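Local coordinates for protein Poly(A) ribonuclease POP2 (Saccharomyces cerevisiae, PDB 1UOC) that degrades poly(A) tails of messenger RNA from the 3' end, here seen as the RNase D domain of this CCR4-NOT complex subunit, at residues A[40-45]-A[253-258]; A[68-73]-A[177-182]; A[102-107]-A[134-139]; A[161-166]-A[197-202]. All blocks are in the same frame, centred on the assembly; numbering follows the deposited sequence.

Contact 1 of 4, residues A[40-45]-A[253-258]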
loop_
_atom_site.group_PDB
_atom_site.type_symbol
_atom_site.label_atom_id
_atom_site.label_comp_id
_atom_site.label_asym_id
_atom_site.label_seq_id
_atom_site.Cartn_x
_atom_site.Cartn_y
_atom_site.Cartn_z
ATOM N N HIS A 40 -6.229 5.565 -9.232
ATOM C CA HIS A 40 -4.924 5.014 -8.847
ATOM C C HIS A 40 -4.958 4.932 -7.315
ATOM O O HIS A 40 -5.198 5.928 -6.635
ATOM C CB HIS A 40 -3.772 5.914 -9.319
ATOM C CG HIS A 40 -3.383 5.701 -10.751
ATOM N ND1 HIS A 40 -4.274 5.834 -11.798
ATOM C CD2 HIS A 40 -2.202 5.337 -11.308
ATOM C CE1 HIS A 40 -3.658 5.555 -12.934
ATOM N NE2 HIS A 40 -2.401 5.249 -12.667
ATOM N N VAL A 41 -4.733 3.735 -6.788
ATOM C CA VAL A 41 -4.781 3.485 -5.352
ATOM C C VAL A 41 -3.473 2.894 -4.820
ATOM O O VAL A 41 -3.003 1.865 -5.313
ATOM C CB VAL A 41 -5.889 2.457 -5.022
ATOM C CG1 VAL A 41 -6.196 2.453 -3.523
ATOM C CG2 VAL A 41 -7.127 2.770 -5.835
ATOM N N SER A 42 -2.895 3.533 -3.809
ATOM C CA SER A 42 -1.666 3.022 -3.204
ATOM C C SER A 42 -2.057 2.427 -1.855
ATOM O O SER A 42 -3.038 2.855 -1.239
ATOM C CB SER A 42 -0.667 4.145 -2.980
ATOM O OG SER A 42 -1.220 5.093 -2.088
ATOM N N ILE A 43 -1.301 1.436 -1.409
ATOM C CA ILE A 43 -1.576 0.799 -0.133
ATOM C C ILE A 43 -0.312 0.583 0.689
ATOM O O ILE A 43 0.760 0.305 0.156
ATOM C CB ILE A 43 -2.284 -0.561 -0.323
ATOM C CG1 ILE A 43 -2.481 -1.234 1.039
ATOM C CG2 ILE A 43 -1.478 -1.448 -1.278
ATOM C CD1 ILE A 43 -3.103 -2.598 0.958
ATOM N N SER A 44 -0.454 0.714 1.999
ATOM C CA SER A 44 0.651 0.512 2.920
ATOM C C SER A 44 0.082 -0.181 4.154
ATOM O O SER A 44 -1.111 -0.059 4.463
ATOM C CB SER A 44 1.286 1.840 3.308
ATOM O OG SER A 44 2.501 1.596 3.990
ATOM N N THR A 45 0.927 -0.918 4.858
ATOM C CA THR A 45 0.449 -1.650 6.014
ATOM C C THR A 45 1.419 -1.641 7.175
ATOM O O THR A 45 2.616 -1.393 7.023
ATOM C CB THR A 45 0.189 -3.108 5.665
ATOM O OG1 THR A 45 1.430 -3.706 5.266
ATOM C CG2 THR A 45 -0.831 -3.224 4.535
ATOM N N LEU A 253 2.962 8.912 0.301
ATOM C CA LEU A 253 4.293 9.137 -0.265
ATOM C C LEU A 253 4.508 8.248 -1.477
ATOM O O LEU A 253 5.090 8.661 -2.484
ATOM C CB LEU A 253 5.380 8.844 0.791
ATOM C CG LEU A 253 6.826 9.227 0.435
ATOM C CD1 LEU A 253 6.888 10.700 0.054
ATOM C CD2 LEU A 253 7.759 8.953 1.622
ATOM N N MET A 254 4.039 7.016 -1.348
ATOM C CA MET A 254 4.130 5.994 -2.381
ATOM C C MET A 254 3.462 6.469 -3.663
ATOM O O MET A 254 4.071 6.470 -4.731
ATOM C CB MET A 254 3.424 4.741 -1.864
ATOM C CG MET A 254 3.812 3.435 -2.505
ATOM S SD MET A 254 2.867 2.078 -1.771
ATOM C CE MET A 254 3.415 2.205 -0.073
ATOM N N LEU A 255 2.199 6.874 -3.558
ATOM C CA LEU A 255 1.434 7.345 -4.718
ATOM C C LEU A 255 2.026 8.613 -5.366
ATOM O O LEU A 255 2.068 8.741 -6.590
ATOM C CB LEU A 255 -0.012 7.612 -4.295
ATOM C CG LEU A 255 -0.997 7.971 -5.397
ATOM C CD1 LEU A 255 -1.110 6.782 -6.364
ATOM C CD2 LEU A 255 -2.355 8.321 -4.798
ATOM N N LEU A 256 2.457 9.555 -4.533
ATOM C CA LEU A 256 3.054 10.807 -5.007
ATOM C C LEU A 256 4.296 10.469 -5.816
ATOM O O LEU A 256 4.524 10.999 -6.903
ATOM C CB LEU A 256 3.457 11.668 -3.803
ATOM C CG LEU A 256 2.756 12.980 -3.449
ATOM C CD1 LEU A 256 1.378 13.055 -4.072
ATOM C CD2 LEU A 256 2.707 13.091 -1.919
ATOM N N SER A 257 5.101 9.570 -5.262
ATOM C CA SER A 257 6.327 9.144 -5.906
ATOM C C SER A 257 6.046 8.410 -7.209
ATOM O O SER A 257 6.695 8.667 -8.216
ATOM C CB SER A 257 7.145 8.259 -4.957
ATOM O OG SER A 257 7.590 9.010 -3.836
ATOM N N PHE A 258 5.073 7.505 -7.199
ATOM C CA PHE A 258 4.747 6.769 -8.414
ATOM C C PHE A 258 4.351 7.707 -9.548
ATOM O O PHE A 258 4.875 7.622 -10.653
ATOM C CB PHE A 258 3.585 5.797 -8.180
ATOM C CG PHE A 258 3.193 5.048 -9.404
ATOM C CD1 PHE A 258 3.926 3.939 -9.819
ATOM C CD2 PHE A 258 2.140 5.495 -10.198
ATOM C CE1 PHE A 258 3.620 3.289 -11.020
ATOM C CE2 PHE A 258 1.826 4.856 -11.396
ATOM C CZ PHE A 258 2.571 3.746 -11.810
#
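F258 CE2 comes to the edge of the H40 imidazole, near its plane, 4.1 Å from H40 CD2, and the two side chains cross at about a right angle. H40 CB rests against the CD1 methyl of L255. Next along the strand, S42 OG packs on L255 CB at 3.6 Å. The first torsion of S42 (chi1 62°) sets OG between the backbone N and carbonyl carbon, turned toward the helix, where it donates to the carbonyl oxygen of S251, so the buried hydroxyl is satisfied by the helix backbone itself.

Here a central strand of the RNase H-like sheet of the DEDD nucleases packs against helix 247-264, the short axes 7.8 Å apart and their directions 138° from each other. Strand 40-48 carries S44 and E46, and the helix carries Q250, all predicted ligands of the catalytic divalent metal.

Toward that end of the strand M254 takes over. Its chain is extended as far as SD and then bends at chi3 (-61°), laying the terminal methyl against the strand backbone: M254 CE is 3.3 Å from I43 O and 4.0 Å from S44 CB. M254 SD lies close to the same carbonyl, 3.4 Å from I43 O.

Contact 2 of 4, residues A[68-73]-A[177-182]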
loop_
_atom_site.group_PDB
_atom_site.type_symbol
_atom_site.label_atom_id
_atom_site.label_comp_id
_atom_site.label_asym_id
_atom_site.label_seq_id
_atom_site.Cartn_x
_atom_site.Cartn_y
_atom_site.Cartn_z
ATOM N N THR A 68 8.127 -17.788 3.257
ATOM C CA THR A 68 8.351 -17.045 4.486
ATOM C C THR A 68 7.097 -16.238 4.770
ATOM O O THR A 68 6.663 -16.102 5.912
ATOM C CB THR A 68 9.536 -16.064 4.332
ATOM O OG1 THR A 68 10.746 -16.800 4.114
ATOM C CG2 THR A 68 9.681 -15.192 5.574
ATOM N N MET A 69 6.517 -15.703 3.704
ATOM C CA MET A 69 5.320 -14.891 3.824
ATOM C C MET A 69 4.094 -15.730 4.157
ATOM O O MET A 69 3.276 -15.336 4.983
ATOM C CB MET A 69 5.096 -14.102 2.530
ATOM C CG MET A 69 3.831 -13.257 2.526
ATOM S SD MET A 69 2.616 -13.891 1.368
ATOM C CE MET A 69 1.726 -15.027 2.349
ATOM N N ARG A 70 3.975 -16.892 3.525
ATOM C CA ARG A 70 2.832 -17.774 3.756
ATOM C C ARG A 70 2.829 -18.308 5.178
ATOM O O ARG A 70 1.776 -18.482 5.785
ATOM C CB ARG A 70 2.853 -18.940 2.759
ATOM C CG ARG A 70 1.549 -19.722 2.671
ATOM C CD ARG A 70 1.470 -20.833 3.702
ATOM N NE ARG A 70 2.495 -21.853 3.484
ATOM C CZ ARG A 70 2.629 -22.560 2.363
ATOM N NH1 ARG A 70 3.592 -23.468 2.260
ATOM N NH2 ARG A 70 1.807 -22.358 1.341
ATOM N N ALA A 71 4.021 -18.555 5.704
ATOM C CA ALA A 71 4.178 -19.074 7.053
ATOM C C ALA A 71 3.979 -17.990 8.106
ATOM O O ALA A 71 3.904 -18.286 9.298
ATOM C CB ALA A 71 5.564 -19.698 7.202
ATOM N N ASN A 72 3.877 -16.738 7.670
ATOM C CA ASN A 72 3.712 -15.629 8.604
ATOM C C ASN A 72 2.391 -14.867 8.530
ATOM O O ASN A 72 1.934 -14.323 9.535
ATOM C CB ASN A 72 4.856 -14.617 8.436
ATOM C CG ASN A 72 6.192 -15.153 8.912
ATOM O OD1 ASN A 72 6.297 -15.714 10.004
ATOM N ND2 ASN A 72 7.229 -14.967 8.099
ATOM N N VAL A 73 1.777 -14.822 7.353
ATOM C CA VAL A 73 0.538 -14.069 7.182
ATOM C C VAL A 73 -0.623 -14.336 8.136
ATOM O O VAL A 73 -1.225 -13.387 8.637
ATOM C CB VAL A 73 0.024 -14.170 5.726
ATOM C CG1 VAL A 73 -1.450 -13.778 5.654
ATOM C CG2 VAL A 73 0.833 -13.231 4.841
ATOM N N ASP A 177 -10.255 -16.820 4.285
ATOM C CA ASP A 177 -9.101 -17.151 5.118
ATOM C C ASP A 177 -8.413 -18.395 4.555
ATOM O O ASP A 177 -7.446 -18.906 5.125
ATOM C CB ASP A 177 -9.513 -17.338 6.598
ATOM C CG ASP A 177 -9.843 -18.792 6.973
ATOM O OD1 ASP A 177 -10.113 -19.033 8.171
ATOM O OD2 ASP A 177 -9.840 -19.693 6.107
ATOM N N SER A 178 -8.921 -18.862 3.417
ATOM C CA SER A 178 -8.386 -20.033 2.733
ATOM C C SER A 178 -7.216 -19.619 1.845
ATOM O O SER A 178 -7.311 -19.631 0.618
ATOM C CB SER A 178 -9.479 -20.690 1.878
ATOM O OG SER A 178 -10.566 -21.136 2.672
ATOM N N MET A 179 -6.116 -19.240 2.483
ATOM C CA MET A 179 -4.911 -18.813 1.782
ATOM C C MET A 179 -4.450 -19.852 0.773
ATOM O O MET A 179 -4.538 -21.052 1.026
ATOM C CB MET A 179 -3.788 -18.570 2.788
ATOM C CG MET A 179 -3.606 -17.122 3.173
ATOM S SD MET A 179 -2.730 -16.196 1.902
ATOM C CE MET A 179 -1.046 -16.614 2.309
ATOM N N PRO A 180 -3.968 -19.405 -0.399
ATOM C CA PRO A 180 -3.493 -20.343 -1.417
ATOM C C PRO A 180 -2.413 -21.245 -0.827
ATOM O O PRO A 180 -1.951 -21.010 0.293
ATOM C CB PRO A 180 -2.974 -19.420 -2.511
ATOM C CG PRO A 180 -3.958 -18.302 -2.450
ATOM C CD PRO A 180 -4.067 -18.045 -0.958
ATOM N N ASN A 181 -1.998 -22.258 -1.582
ATOM C CA ASN A 181 -1.009 -23.209 -1.084
ATOM C C ASN A 181 0.353 -23.167 -1.774
ATOM O O ASN A 181 1.273 -23.886 -1.391
ATOM C CB ASN A 181 -1.601 -24.619 -1.173
ATOM C CG ASN A 181 -1.040 -25.550 -0.126
ATOM O OD1 ASN A 181 0.133 -25.919 -0.176
ATOM N ND2 ASN A 181 -1.874 -25.929 0.838
ATOM N N ASN A 182 0.485 -22.328 -2.791
ATOM C CA ASN A 182 1.745 -22.215 -3.511
ATOM C C ASN A 182 1.827 -20.891 -4.258
ATOM O O ASN A 182 0.804 -20.297 -4.601
ATOM C CB ASN A 182 1.897 -23.372 -4.502
ATOM C CG ASN A 182 0.734 -23.467 -5.471
ATOM O OD1 ASN A 182 -0.356 -23.905 -5.108
ATOM N ND2 ASN A 182 0.960 -23.047 -6.709
#
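In R70, chi1 (-165°) sets CG toward M179, and the bends at chi2 and chi3 then carry the guanidinium round to the N181 carbonyl. This ties helix 61-73 to the loop between helices 165-174 and 183-193, on the periphery of the RNase D domain.

M179, itself bent at chi2 and chi3, sends its methyl into the helix surface, where M179 CE lies 4.1 Å from R70 CG and 4.3 Å from V73 CB. M69 CE also faces that methyl, but the modelled separation is too short for two carbons, so the detail there is doubtful. N172 of helix 165-174 touches both V73 and M179.

The polar part lies at the more exposed N181, next to N182, the N-cap position of helix 183-193. R70 NH2 donates to N181 O over 3.2 Å. The bond is reasonably straight at the hydrogen (157°), and the oxygen lies in the guanidinium plane; from the acceptor's side, however, R70 NH2 stands well above the N181 carbonyl plane, not on a lone pair.

Contact 3 of 4, residues A[102-107]-A[134-139]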
loop_
_atom_site.group_PDB
_atom_site.type_symbol
_atom_site.label_atom_id
_atom_site.label_comp_id
_atom_site.label_asym_id
_atom_site.label_seq_id
_atom_site.Cartn_x
_atom_site.Cartn_y
_atom_site.Cartn_z
ATOM N N PHE A 102 -6.571 3.616 8.098
ATOM C CA PHE A 102 -7.511 2.794 8.829
ATOM C C PHE A 102 -6.813 2.195 10.050
ATOM O O PHE A 102 -5.746 1.595 9.939
ATOM C CB PHE A 102 -8.048 1.684 7.922
ATOM C CG PHE A 102 -8.768 2.192 6.692
ATOM C CD1 PHE A 102 -8.061 2.512 5.533
ATOM C CD2 PHE A 102 -10.146 2.353 6.700
ATOM C CE1 PHE A 102 -8.719 2.984 4.398
ATOM C CE2 PHE A 102 -10.819 2.826 5.570
ATOM C CZ PHE A 102 -10.099 3.142 4.415
ATOM N N ASN A 103 -7.418 2.370 11.218
ATOM C CA ASN A 103 -6.850 1.855 12.460
ATOM C C ASN A 103 -7.694 0.656 12.904
ATOM O O ASN A 103 -8.904 0.766 13.079
ATOM C CB ASN A 103 -6.851 2.968 13.507
ATOM C CG ASN A 103 -6.069 4.201 13.052
ATOM O OD1 ASN A 103 -6.642 5.173 12.550
ATOM N ND2 ASN A 103 -4.755 4.158 13.217
ATOM N N PHE A 104 -7.059 -0.500 13.065
ATOM C CA PHE A 104 -7.794 -1.706 13.424
ATOM C C PHE A 104 -7.831 -2.035 14.904
ATOM O O PHE A 104 -6.979 -1.586 15.683
ATOM C CB PHE A 104 -7.248 -2.903 12.646
ATOM C CG PHE A 104 -7.387 -2.765 11.163
ATOM C CD1 PHE A 104 -6.357 -2.234 10.397
ATOM C CD2 PHE A 104 -8.565 -3.141 10.528
ATOM C CE1 PHE A 104 -6.496 -2.080 9.009
ATOM C CE2 PHE A 104 -8.717 -2.988 9.145
ATOM C CZ PHE A 104 -7.679 -2.456 8.386
ATOM N N GLU A 105 -8.820 -2.832 15.286
ATOM C CA GLU A 105 -8.976 -3.223 16.678
ATOM C C GLU A 105 -7.743 -3.966 17.155
ATOM O O GLU A 105 -7.129 -4.719 16.404
ATOM C CB GLU A 105 -10.222 -4.096 16.863
ATOM C CG GLU A 105 -10.113 -5.518 16.347
ATOM C CD GLU A 105 -11.475 -6.206 16.277
ATOM O OE1 GLU A 105 -11.527 -7.444 16.125
ATOM O OE2 GLU A 105 -12.498 -5.496 16.365
ATOM N N PHE A 106 -7.386 -3.738 18.411
ATOM C CA PHE A 106 -6.222 -4.365 18.998
ATOM C C PHE A 106 -6.544 -4.823 20.417
ATOM O O PHE A 106 -7.130 -4.076 21.196
ATOM C CB PHE A 106 -5.066 -3.370 19.008
ATOM C CG PHE A 106 -3.821 -3.911 19.613
ATOM C CD1 PHE A 106 -3.131 -4.955 19.002
ATOM C CD2 PHE A 106 -3.340 -3.389 20.808
ATOM C CE1 PHE A 106 -1.978 -5.474 19.572
ATOM C CE2 PHE A 106 -2.190 -3.900 21.389
ATOM C CZ PHE A 106 -1.505 -4.948 20.768
ATOM N N ASP A 107 -6.148 -6.048 20.742
ATOM C CA ASP A 107 -6.408 -6.638 22.056
ATOM C C ASP A 107 -5.253 -6.399 23.032
ATOM O O ASP A 107 -4.186 -6.993 22.902
ATOM C CB ASP A 107 -6.651 -8.141 21.890
ATOM C CG ASP A 107 -6.804 -8.539 20.425
ATOM O OD1 ASP A 107 -5.806 -8.432 19.669
ATOM O OD2 ASP A 107 -7.922 -8.943 20.021
ATOM N N LEU A 134 -11.786 1.866 19.762
ATOM C CA LEU A 134 -12.392 2.385 18.543
ATOM C C LEU A 134 -11.846 1.744 17.278
ATOM O O LEU A 134 -12.267 2.084 16.179
ATOM C CB LEU A 134 -12.200 3.897 18.481
ATOM C CG LEU A 134 -12.766 4.655 19.687
ATOM C CD1 LEU A 134 -12.556 6.127 19.500
ATOM C CD2 LEU A 134 -14.245 4.354 19.853
ATOM N N GLY A 135 -10.918 0.809 17.444
ATOM C CA GLY A 135 -10.314 0.135 16.309
ATOM C C GLY A 135 -11.354 -0.567 15.471
ATOM O O GLY A 135 -12.308 -1.121 15.997
ATOM N N ILE A 136 -11.168 -0.556 14.161
ATOM C CA ILE A 136 -12.140 -1.184 13.291
ATOM C C ILE A 136 -11.923 -2.687 13.179
ATOM O O ILE A 136 -10.796 -3.191 13.360
ATOM C CB ILE A 136 -12.126 -0.561 11.879
ATOM C CG1 ILE A 136 -11.110 -1.265 11.013
ATOM C CG2 ILE A 136 -11.784 0.921 11.945
ATOM C CD1 ILE A 136 -11.684 -1.625 9.694
ATOM N N ASP A 137 -13.007 -3.399 12.881
ATOM C CA ASP A 137 -12.958 -4.849 12.736
ATOM C C ASP A 137 -12.479 -5.207 11.329
ATOM O O ASP A 137 -13.067 -4.774 10.332
ATOM C CB ASP A 137 -14.348 -5.435 13.025
ATOM C CG ASP A 137 -14.424 -6.916 12.748
ATOM O OD1 ASP A 137 -14.719 -7.286 11.591
ATOM O OD2 ASP A 137 -14.181 -7.708 13.685
ATOM N N VAL A 138 -11.421 -6.009 11.248
ATOM C CA VAL A 138 -10.852 -6.363 9.954
ATOM C C VAL A 138 -11.785 -7.048 8.960
ATOM O O VAL A 138 -11.664 -6.814 7.764
ATOM C CB VAL A 138 -9.540 -7.199 10.105
ATOM C CG1 VAL A 138 -9.848 -8.667 10.304
ATOM C CG2 VAL A 138 -8.671 -7.006 8.875
ATOM N N PHE A 139 -12.712 -7.886 9.412
ATOM C CA PHE A 139 -13.621 -8.523 8.457
ATOM C C PHE A 139 -14.564 -7.482 7.837
ATOM O O PHE A 139 -14.833 -7.506 6.635
ATOM C CB PHE A 139 -14.466 -9.617 9.118
ATOM C CG PHE A 139 -15.486 -10.222 8.187
ATOM C CD1 PHE A 139 -15.087 -11.071 7.159
ATOM C CD2 PHE A 139 -16.838 -9.881 8.283
ATOM C CE1 PHE A 139 -16.015 -11.573 6.237
ATOM C CE2 PHE A 139 -17.776 -10.379 7.360
ATOM C CZ PHE A 139 -17.362 -11.221 6.341
#
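This is a backbone bridge: just past strand 99-103, F104 pairs with I136 in the run that leads into helix 138-146. Two bonds hold it. I136 N gives a nearly straight bond (178°) to N103 O, 2.8 Å away, on a lone pair in the carbonyl plane; E105 N returns one to I136 O, also 2.8 Å. Residue I136 thus bonds to the residues on either side of F104, the pattern of a parallel bridge. The backbones come very close beside it, with G135 CA only 3.6 Å from E105 CA, an approach that suits a residue without a side chain.

The F104 ring and the I136 side chain run alongside each other, though their shortest modelled contact is doubtful. V138 CG2 adds a methyl 4.0 Å from F104 CE2, and F141 meets the F104 ring edge-to-face.

On the outer side the E105 and D137 carboxylates are also neighbours, their planes 76° apart, with E105 OE1 3.6 Å from D137 OD2. Such like charges would tend to raise one another's pKa, an effect that the helix start beside D137 probably offsets in part. The first torsion of D137 (chi1 174°) swings the carboxylate to where OD1 accepts from E140 N: an N-cap, by which helix 138-146 starts beside the end of strand 99-103, an inner strand of the RNase H-like sheet.

Contact 4 of 4, residues A[161-166]-A[197-202]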
loop_
_atom_site.group_PDB
_atom_site.type_symbol
_atom_site.label_atom_id
_atom_site.label_comp_id
_atom_site.label_asym_id
_atom_site.label_seq_id
_atom_site.Cartn_x
_atom_site.Cartn_y
_atom_site.Cartn_z
ATOM N N TYR A 161 4.526 -1.188 -2.604
ATOM C CA TYR A 161 5.968 -1.117 -2.386
ATOM C C TYR A 161 6.245 -2.388 -1.605
ATOM O O TYR A 161 5.696 -2.574 -0.525
ATOM C CB TYR A 161 6.336 0.107 -1.541
ATOM C CG TYR A 161 7.659 0.721 -1.934
ATOM C CD1 TYR A 161 7.742 1.593 -3.020
ATOM C CD2 TYR A 161 8.843 0.370 -1.274
ATOM C CE1 TYR A 161 8.970 2.099 -3.449
ATOM C CE2 TYR A 161 10.070 0.862 -1.691
ATOM C CZ TYR A 161 10.129 1.724 -2.783
ATOM O OH TYR A 161 11.347 2.194 -3.228
ATOM N N HIS A 162 7.085 -3.264 -2.141
ATOM C CA HIS A 162 7.347 -4.538 -1.476
ATOM C C HIS A 162 5.971 -5.184 -1.305
ATOM O O HIS A 162 5.520 -5.442 -0.188
ATOM C CB HIS A 162 7.998 -4.317 -0.110
ATOM C CG HIS A 162 9.464 -4.015 -0.178
ATOM N ND1 HIS A 162 10.163 -3.484 0.886
ATOM C CD2 HIS A 162 10.369 -4.201 -1.169
ATOM C CE1 HIS A 162 11.437 -3.356 0.553
ATOM N NE2 HIS A 162 11.588 -3.785 -0.688
ATOM N N ALA A 163 5.309 -5.411 -2.439
ATOM C CA ALA A 163 3.981 -6.002 -2.485
ATOM C C ALA A 163 3.892 -7.242 -1.615
ATOM O O ALA A 163 3.494 -7.162 -0.454
ATOM C CB ALA A 163 3.625 -6.349 -3.925
ATOM N N ALA A 164 4.254 -8.381 -2.201
ATOM C CA ALA A 164 4.242 -9.683 -1.535
ATOM C C ALA A 164 3.482 -9.742 -0.212
ATOM O O ALA A 164 2.449 -10.408 -0.112
ATOM C CB ALA A 164 5.669 -10.162 -1.332
ATOM N N TYR A 165 3.994 -9.054 0.804
ATOM C CA TYR A 165 3.357 -9.060 2.115
ATOM C C TYR A 165 2.049 -8.285 2.226
ATOM O O TYR A 165 1.133 -8.714 2.924
ATOM C CB TYR A 165 4.343 -8.568 3.176
ATOM C CG TYR A 165 5.250 -9.667 3.673
ATOM C CD1 TYR A 165 6.164 -10.286 2.818
ATOM C CD2 TYR A 165 5.158 -10.130 4.986
ATOM C CE1 TYR A 165 6.958 -11.347 3.259
ATOM C CE2 TYR A 165 5.947 -11.185 5.437
ATOM C CZ TYR A 165 6.841 -11.789 4.569
ATOM O OH TYR A 165 7.603 -12.848 5.008
ATOM N N ASP A 166 1.952 -7.147 1.547
ATOM C CA ASP A 166 0.726 -6.360 1.619
ATOM C C ASP A 166 -0.396 -7.108 0.919
ATOM O O ASP A 166 -1.485 -7.264 1.471
ATOM C CB ASP A 166 0.926 -4.978 0.987
ATOM C CG ASP A 166 1.894 -4.113 1.779
ATOM O OD1 ASP A 166 2.238 -4.488 2.914
ATOM O OD2 ASP A 166 2.305 -3.050 1.278
ATOM N N PHE A 197 -1.771 -3.692 -11.431
ATOM C CA PHE A 197 -1.018 -3.180 -10.301
ATOM C C PHE A 197 0.481 -3.080 -10.531
ATOM O O PHE A 197 1.042 -3.727 -11.414
ATOM C CB PHE A 197 -1.326 -4.021 -9.049
ATOM C CG PHE A 197 -0.496 -5.273 -8.913
ATOM C CD1 PHE A 197 0.808 -5.208 -8.437
ATOM C CD2 PHE A 197 -1.028 -6.516 -9.235
ATOM C CE1 PHE A 197 1.573 -6.356 -8.280
ATOM C CE2 PHE A 197 -0.272 -7.679 -9.083
ATOM C CZ PHE A 197 1.034 -7.598 -8.604
ATOM N N TYR A 198 1.126 -2.241 -9.736
ATOM C CA TYR A 198 2.567 -2.058 -9.838
ATOM C C TYR A 198 3.266 -2.070 -8.490
ATOM O O TYR A 198 2.730 -1.603 -7.488
ATOM C CB TYR A 198 2.907 -0.732 -10.516
ATOM C CG TYR A 198 2.529 -0.658 -11.970
ATOM C CD1 TYR A 198 1.218 -0.386 -12.357
ATOM C CD2 TYR A 198 3.483 -0.881 -12.966
ATOM C CE1 TYR A 198 0.864 -0.338 -13.714
ATOM C CE2 TYR A 198 3.141 -0.837 -14.317
ATOM C CZ TYR A 198 1.833 -0.566 -14.685
ATOM O OH TYR A 198 1.500 -0.530 -16.020
ATOM N N ASP A 199 4.465 -2.631 -8.472
ATOM C CA ASP A 199 5.272 -2.633 -7.267
ATOM C C ASP A 199 6.284 -1.527 -7.570
ATOM O O ASP A 199 7.220 -1.724 -8.353
ATOM C CB ASP A 199 6.015 -3.952 -7.082
ATOM C CG ASP A 199 6.763 -3.999 -5.772
ATOM O OD1 ASP A 199 7.280 -2.940 -5.354
ATOM O OD2 ASP A 199 6.841 -5.087 -5.161
ATOM N N LEU A 200 6.074 -0.355 -6.979
ATOM C CA LEU A 200 6.951 0.780 -7.211
ATOM C C LEU A 200 8.396 0.459 -6.845
ATOM O O LEU A 200 9.325 0.939 -7.487
ATOM C CB LEU A 200 6.455 1.991 -6.412
ATOM C CG LEU A 200 7.269 3.279 -6.524
ATOM C CD1 LEU A 200 7.509 3.611 -7.976
ATOM C CD2 LEU A 200 6.525 4.393 -5.826
ATOM N N ASN A 201 8.578 -0.353 -5.812
ATOM C CA ASN A 201 9.907 -0.744 -5.366
ATOM C C ASN A 201 10.634 -1.451 -6.515
ATOM O O ASN A 201 11.803 -1.192 -6.808
ATOM C CB ASN A 201 9.768 -1.673 -4.153
ATOM C CG ASN A 201 11.087 -2.280 -3.729
ATOM O OD1 ASN A 201 11.649 -3.118 -4.430
ATOM N ND2 ASN A 201 11.595 -1.851 -2.581
ATOM N N LEU A 202 9.921 -2.346 -7.177
ATOM C CA LEU A 202 10.485 -3.076 -8.293
ATOM C C LEU A 202 10.758 -2.158 -9.496
ATOM O O LEU A 202 11.822 -2.239 -10.108
ATOM C CB LEU A 202 9.538 -4.223 -8.651
ATOM C CG LEU A 202 9.889 -5.140 -9.812
ATOM C CD1 LEU A 202 9.394 -4.507 -11.085
ATOM C CD2 LEU A 202 11.389 -5.404 -9.859
#
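D199 grips two successive backbone N-H groups of the turn after strand 157-160. H162 N donates to D199 OD1 (3.2 Å) on its syn side, somewhat out of the carboxylate plane, and A163 N gives a straighter bond (167°) to D199 OD2 at 3.1 Å, from above that plane. Beside this, N201 CB sits over the centre of one face of the Y161 ring, 3.5 Å from the centroid, in a CH-pi contact; the N201 amide stands steeply to the ring, 77° between planes. L200 adds its CB, 3.6 Å from Y161 CD1.

The carboxylate is set by its own helix as well. With CG anti to the backbone N (chi1 -175°), D199 brings OD1 back over the first turn, where L202 N donates to it across 3.3 Å from the face opposite H162 N; N201 N adds a weak bond. D199 is thus the N-cap of helix 200-207 and at the same time fixes the turn before helix 165-174, whose D166 is a predicted metal ligand. Several donors on one buried carboxylate would favour its charged form.

Further out, Y161 OH bonds to Y227 O, and M254 of helix 247-264 touches the tyrosine. T160 bonds through its backbone to Y198 and L200, joining the two strands. Strands 157-160 and 197-199 are parallel neighbours, with helices 165-174 and 183-193 between them in sequence: a beta-alpha-beta crossover.

In the fold
Contacts 1 and 4 lie side by side, centres 10 Å apart, and flank the predicted metal site: T45 OG1 of the first is 2.6 Å from D166 OD1 of the second, a probable hydrogen bond, and the side chain of S44 is about 3 Å from that of Q250. L200 of contact 4 also packs on M254. Contact 2 joins this core from the periphery through Y165, whose OH is 3.3 Å from M69 CA. Contact 3, centred 22 Å from contact 1, reaches the same sheet at the end of strand 99-103 without touching the other three contacts. The bound calcium is about 14 Å from the H40 side chain; the xenon is about 9 Å from those of M179 and A163.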